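Local coordinates for protein glycoside hydrolase (Streptococcus pneumoniae serotype 4, PDB 6ORH) that probably hydrolyses alpha-L-fucosyl linkages in host-derived glycans, as a family 29 glycoside hydrolase carrying an F5/8 type C domain, at residues A[389-399]-A[428-439]. The protein carries 2 engineered substitutions. Sequence-based numbering, arbitrary orientation.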
loop_
_atom_site.group_PDB
_atom_site.type_symbol
_atom_site.label_atom_id
_atom_site.label_comp_id
_atom_site.label_asym_id
_atom_site.label_seq_id
_atom_site.Cartn_x
_atom_site.Cartn_y
_atom_site.Cartn_z
ATOM N N GLN A 389 -20.807 2.882 -6.452
ATOM C CA GLN A 389 -19.459 3.369 -6.174
ATOM C C GLN A 389 -18.920 4.123 -7.393
ATOM O O GLN A 389 -19.055 3.652 -8.540
ATOM C CB GLN A 389 -18.566 2.145 -5.900
ATOM C CG GLN A 389 -17.165 2.505 -5.402
ATOM C CD GLN A 389 -16.316 1.311 -5.020
ATOM O OE1 GLN A 389 -16.774 0.168 -5.118
ATOM N NE2 GLN A 389 -15.092 1.577 -4.564
ATOM N N ARG A 390 -18.266 5.276 -7.167
ATOM C CA ARG A 390 -17.942 6.163 -8.285
ATOM C C ARG A 390 -16.509 6.680 -8.268
ATOM O O ARG A 390 -15.860 6.716 -9.317
ATOM C CB ARG A 390 -18.897 7.378 -8.276
ATOM C CG ARG A 390 -20.372 6.998 -8.371
ATOM C CD ARG A 390 -21.313 8.170 -8.012
ATOM N NE ARG A 390 -22.663 7.687 -8.171
ATOM C CZ ARG A 390 -23.634 8.269 -8.886
ATOM N NH1 ARG A 390 -23.440 9.455 -9.456
ATOM N NH2 ARG A 390 -24.803 7.674 -8.981
ATOM N N ILE A 391 -16.002 7.097 -7.093
ATOM C CA ILE A 391 -14.751 7.848 -7.047
ATOM C C ILE A 391 -13.577 6.931 -7.362
ATOM O O ILE A 391 -13.504 5.844 -6.798
ATOM C CB ILE A 391 -14.573 8.544 -5.685
ATOM C CG1 ILE A 391 -15.609 9.665 -5.580
ATOM C CG2 ILE A 391 -13.156 9.094 -5.544
ATOM C CD1 ILE A 391 -15.785 10.203 -4.151
ATOM N N ALA A 392 -12.677 7.398 -8.226
ATOM C CA ALA A 392 -11.521 6.614 -8.632
ATOM C C ALA A 392 -10.198 7.266 -8.244
ATOM O O ALA A 392 -9.144 6.610 -8.319
ATOM C CB ALA A 392 -11.596 6.372 -10.135
ATOM N N ALA A 393 -10.210 8.569 -7.874
ATOM C CA ALA A 393 -8.977 9.199 -7.410
ATOM C C ALA A 393 -9.309 10.456 -6.623
ATOM O O ALA A 393 -10.190 11.217 -7.026
ATOM C CB ALA A 393 -8.070 9.580 -8.567
ATOM N N PHE A 394 -8.582 10.653 -5.526
ATOM C CA PHE A 394 -8.776 11.875 -4.745
ATOM C C PHE A 394 -7.476 12.193 -4.006
ATOM O O PHE A 394 -6.612 11.326 -3.822
ATOM C CB PHE A 394 -9.974 11.721 -3.788
ATOM C CG PHE A 394 -9.668 10.789 -2.640
ATOM C CD1 PHE A 394 -9.764 9.410 -2.827
ATOM C CD2 PHE A 394 -9.145 11.262 -1.438
ATOM C CE1 PHE A 394 -9.360 8.534 -1.827
ATOM C CE2 PHE A 394 -8.737 10.389 -0.440
ATOM C CZ PHE A 394 -8.887 9.016 -0.618
ATOM N N HIS A 395 -7.328 13.442 -3.533
ATOM C CA HIS A 395 -6.235 13.740 -2.628
ATOM C C HIS A 395 -6.719 14.744 -1.582
ATOM O O HIS A 395 -7.785 15.339 -1.726
ATOM C CB HIS A 395 -4.954 14.179 -3.371
ATOM C CG HIS A 395 -5.084 15.432 -4.173
ATOM N ND1 HIS A 395 -5.567 15.422 -5.470
ATOM C CD2 HIS A 395 -4.776 16.726 -3.884
ATOM C CE1 HIS A 395 -5.575 16.660 -5.942
ATOM N NE2 HIS A 395 -5.093 17.470 -4.987
ATOM N N VAL A 396 -5.929 14.894 -0.528
ATOM C CA VAL A 396 -6.285 15.743 0.596
ATOM C C VAL A 396 -5.095 16.657 0.865
ATOM O O VAL A 396 -3.943 16.227 0.849
ATOM C CB VAL A 396 -6.567 14.863 1.827
ATOM C CG1 VAL A 396 -6.888 15.723 3.048
ATOM C CG2 VAL A 396 -7.755 13.954 1.557
ATOM N N GLN A 397 -5.381 17.939 1.135
ATOM C CA GLN A 397 -4.310 18.856 1.488
ATOM C C GLN A 397 -4.696 19.618 2.749
ATOM O O GLN A 397 -5.874 19.711 3.088
ATOM C CB GLN A 397 -4.052 19.894 0.391
ATOM C CG GLN A 397 -4.118 19.352 -1.021
ATOM C CD GLN A 397 -3.956 20.515 -1.958
ATOM O OE1 GLN A 397 -4.673 21.509 -1.858
ATOM N NE2 GLN A 397 -2.968 20.417 -2.830
ATOM N N VAL A 398 -3.681 20.157 3.427
ATOM C CA VAL A 398 -3.898 20.956 4.625
ATOM C C VAL A 398 -3.062 22.227 4.507
ATOM O O VAL A 398 -1.970 22.188 3.951
ATOM C CB VAL A 398 -3.582 20.163 5.902
ATOM C CG1 VAL A 398 -4.603 19.040 6.115
ATOM C CG2 VAL A 398 -2.174 19.591 5.893
ATOM N N GLU A 399 -3.613 23.351 4.972
ATOM C CA GLU A 399 -2.859 24.599 4.896
ATOM C C GLU A 399 -1.973 24.737 6.133
ATOM O O GLU A 399 -2.467 24.681 7.256
ATOM C CB GLU A 399 -3.808 25.786 4.755
ATOM C CG GLU A 399 -3.057 27.079 4.417
ATOM C CD GLU A 399 -3.974 28.280 4.219
ATOM O OE1 GLU A 399 -4.984 28.367 4.936
ATOM O OE2 GLU A 399 -3.694 29.103 3.313
ATOM N N LYS A 428 -7.632 24.598 8.029
ATOM C CA LYS A 428 -8.216 24.475 6.704
ATOM C C LYS A 428 -7.695 23.227 5.994
ATOM O O LYS A 428 -6.496 22.953 5.989
ATOM C CB LYS A 428 -7.985 25.742 5.883
ATOM C CG LYS A 428 -8.598 26.988 6.525
ATOM C CD LYS A 428 -8.499 28.222 5.676
ATOM C CE LYS A 428 -9.041 29.452 6.377
ATOM N NZ LYS A 428 -9.074 30.610 5.448
ATOM N N ILE A 429 -8.640 22.486 5.403
ATOM C CA ILE A 429 -8.358 21.229 4.715
ATOM C C ILE A 429 -9.051 21.258 3.361
ATOM O O ILE A 429 -10.165 21.765 3.256
ATOM C CB ILE A 429 -8.866 20.038 5.573
ATOM C CG1 ILE A 429 -8.239 19.996 6.977
ATOM C CG2 ILE A 429 -8.675 18.717 4.840
ATOM C CD1 ILE A 429 -9.034 20.784 8.021
ATOM N N ARG A 430 -8.423 20.677 2.316
ATOM C CA ARG A 430 -9.102 20.520 1.037
ATOM C C ARG A 430 -9.181 19.035 0.701
ATOM O O ARG A 430 -8.194 18.309 0.872
ATOM C CB ARG A 430 -8.367 21.221 -0.111
ATOM C CG ARG A 430 -8.564 22.736 -0.088
ATOM C CD ARG A 430 -7.540 23.508 -0.896
ATOM N NE ARG A 430 -7.943 24.923 -0.840
ATOM C CZ ARG A 430 -7.297 25.923 -1.449
ATOM N NH1 ARG A 430 -6.233 25.689 -2.204
ATOM N NH2 ARG A 430 -7.745 27.162 -1.320
ATOM N N VAL A 431 -10.381 18.621 0.287
ATOM C CA VAL A 431 -10.588 17.300 -0.297
ATOM C C VAL A 431 -10.818 17.532 -1.785
ATOM O O VAL A 431 -11.748 18.247 -2.194
ATOM C CB VAL A 431 -11.751 16.550 0.387
ATOM C CG1 VAL A 431 -12.077 15.231 -0.326
ATOM C CG2 VAL A 431 -11.370 16.246 1.835
ATOM N N VAL A 432 -9.969 16.901 -2.619
ATOM C CA VAL A 432 -10.038 17.143 -4.048
ATOM C C VAL A 432 -10.321 15.817 -4.743
ATOM O O VAL A 432 -9.483 14.914 -4.697
ATOM C CB VAL A 432 -8.761 17.803 -4.598
ATOM C CG1 VAL A 432 -8.906 18.159 -6.075
ATOM C CG2 VAL A 432 -8.365 19.049 -3.804
ATOM N N ILE A 433 -11.464 15.763 -5.436
ATOM C CA ILE A 433 -11.862 14.603 -6.232
ATOM C C ILE A 433 -11.369 14.831 -7.663
ATOM O O ILE A 433 -11.830 15.755 -8.332
ATOM C CB ILE A 433 -13.381 14.349 -6.165
ATOM C CG1 ILE A 433 -13.845 14.113 -4.718
ATOM C CG2 ILE A 433 -13.784 13.192 -7.087
ATOM C CD1 ILE A 433 -15.341 14.070 -4.572
ATOM N N THR A 434 -10.511 13.930 -8.173
ATOM C CA THR A 434 -9.820 14.164 -9.442
ATOM C C THR A 434 -10.271 13.203 -10.541
ATOM O O THR A 434 -10.087 13.463 -11.738
ATOM C CB THR A 434 -8.295 14.192 -9.273
ATOM O OG1 THR A 434 -7.831 12.885 -8.878
ATOM C CG2 THR A 434 -7.855 15.243 -8.277
ATOM N N GLU A 435 -10.841 12.064 -10.143
ATOM C CA GLU A 435 -11.384 11.132 -11.126
ATOM C C GLU A 435 -12.594 10.405 -10.539
ATOM O O GLU A 435 -12.571 10.016 -9.374
ATOM C CB GLU A 435 -10.309 10.115 -11.548
ATOM C CG GLU A 435 -10.772 9.326 -12.752
ATOM C CD GLU A 435 -9.800 8.256 -13.199
ATOM O OE1 GLU A 435 -8.622 8.607 -13.408
ATOM O OE2 GLU A 435 -10.254 7.094 -13.429
ATOM N N SER A 436 -13.673 10.248 -11.325
ATOM C CA SER A 436 -14.883 9.613 -10.851
ATOM C C SER A 436 -15.659 9.069 -12.041
ATOM O O SER A 436 -15.705 9.718 -13.099
ATOM C CB SER A 436 -15.701 10.588 -10.005
ATOM O OG SER A 436 -16.801 9.963 -9.388
ATOM N N GLN A 437 -16.254 7.886 -11.869
ATOM C CA GLN A 437 -16.993 7.258 -12.963
ATOM C C GLN A 437 -18.318 7.953 -13.246
ATOM O O GLN A 437 -18.870 7.765 -14.337
ATOM C CB GLN A 437 -17.261 5.783 -12.683
ATOM C CG GLN A 437 -15.977 4.994 -12.414
ATOM C CD GLN A 437 -16.240 3.502 -12.466
ATOM O OE1 GLN A 437 -17.361 3.022 -12.306
ATOM N NE2 GLN A 437 -15.189 2.742 -12.767
ATOM N N ALA A 438 -18.817 8.720 -12.260
ATOM C CA ALA A 438 -20.077 9.437 -12.386
ATOM C C ALA A 438 -20.027 10.603 -11.406
ATOM O O ALA A 438 -19.054 10.737 -10.663
ATOM C CB ALA A 438 -21.252 8.540 -12.082
ATOM N N LEU A 439 -21.056 11.464 -11.430
ATOM C CA LEU A 439 -20.957 12.624 -10.560
ATOM C C LEU A 439 -20.791 12.156 -9.114
ATOM O O LEU A 439 -21.499 11.260 -8.671
ATOM C CB LEU A 439 -22.149 13.571 -10.769
ATOM C CG LEU A 439 -23.486 13.180 -10.151
ATOM C CD1 LEU A 439 -23.578 13.653 -8.707
ATOM C CD2 LEU A 439 -24.647 13.764 -10.953
HETATM O O HOH W 1 -5.811 13.068 -6.898
HETATM O O HOH W 2 -4.799 23.682 -3.052
HETATM O O HOH W 3 -4.849 25.601 8.307
#
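Gln397 and Arg430 exchange both backbone bonds of a hydrogen-bonded antiparallel pair, as do His395 and Val432, and Glu399 N extends the pattern to Lys428 O. Toward the other end two classic beta bulges shift the register. Glu435 O accepts from Ala392 N and Ala393 N, the latter bond more bent (143°), while Ala393 O takes Thr434 N (3.0 Å) and, longer, Glu435 N (3.3 Å).

Beyond the bulges, Gln437 N reaches Arg390 O, and Arg390 NH1 meets an in-plane lone pair of Leu439 O (2.8 Å).

With CG between backbone N and carbonyl carbon (chi1 62°), the His395 ring is laid alongside Val432, whose CB sits over one face, offset toward the rim, a CH-pi contact. A water in the ring plane links ND1 to Thr434 OG1, which is also hydrogen-bonded to Glu237 of the second subunit. Another water joins Gln397 OE1 to Arg430 NH1; Arg430 also forms salt bridges to Glu367 and to Glu176 of the second subunit, and a cation-pi contact with Trp404 of a glycan pocket. A bound N-acetylglucosamine lies about 5 Å from the Gln397 side chain.

On the other face Ile391 and Ile429 pack on strand 441-448 of the second sheet of this F5/8 type C, galactose-binding-like beta-sandwich. Within their own sheet 428-436 is the middle strand, bordered on its far side by 364-370, and 391-399 lies between it and the outermost strand 403-410.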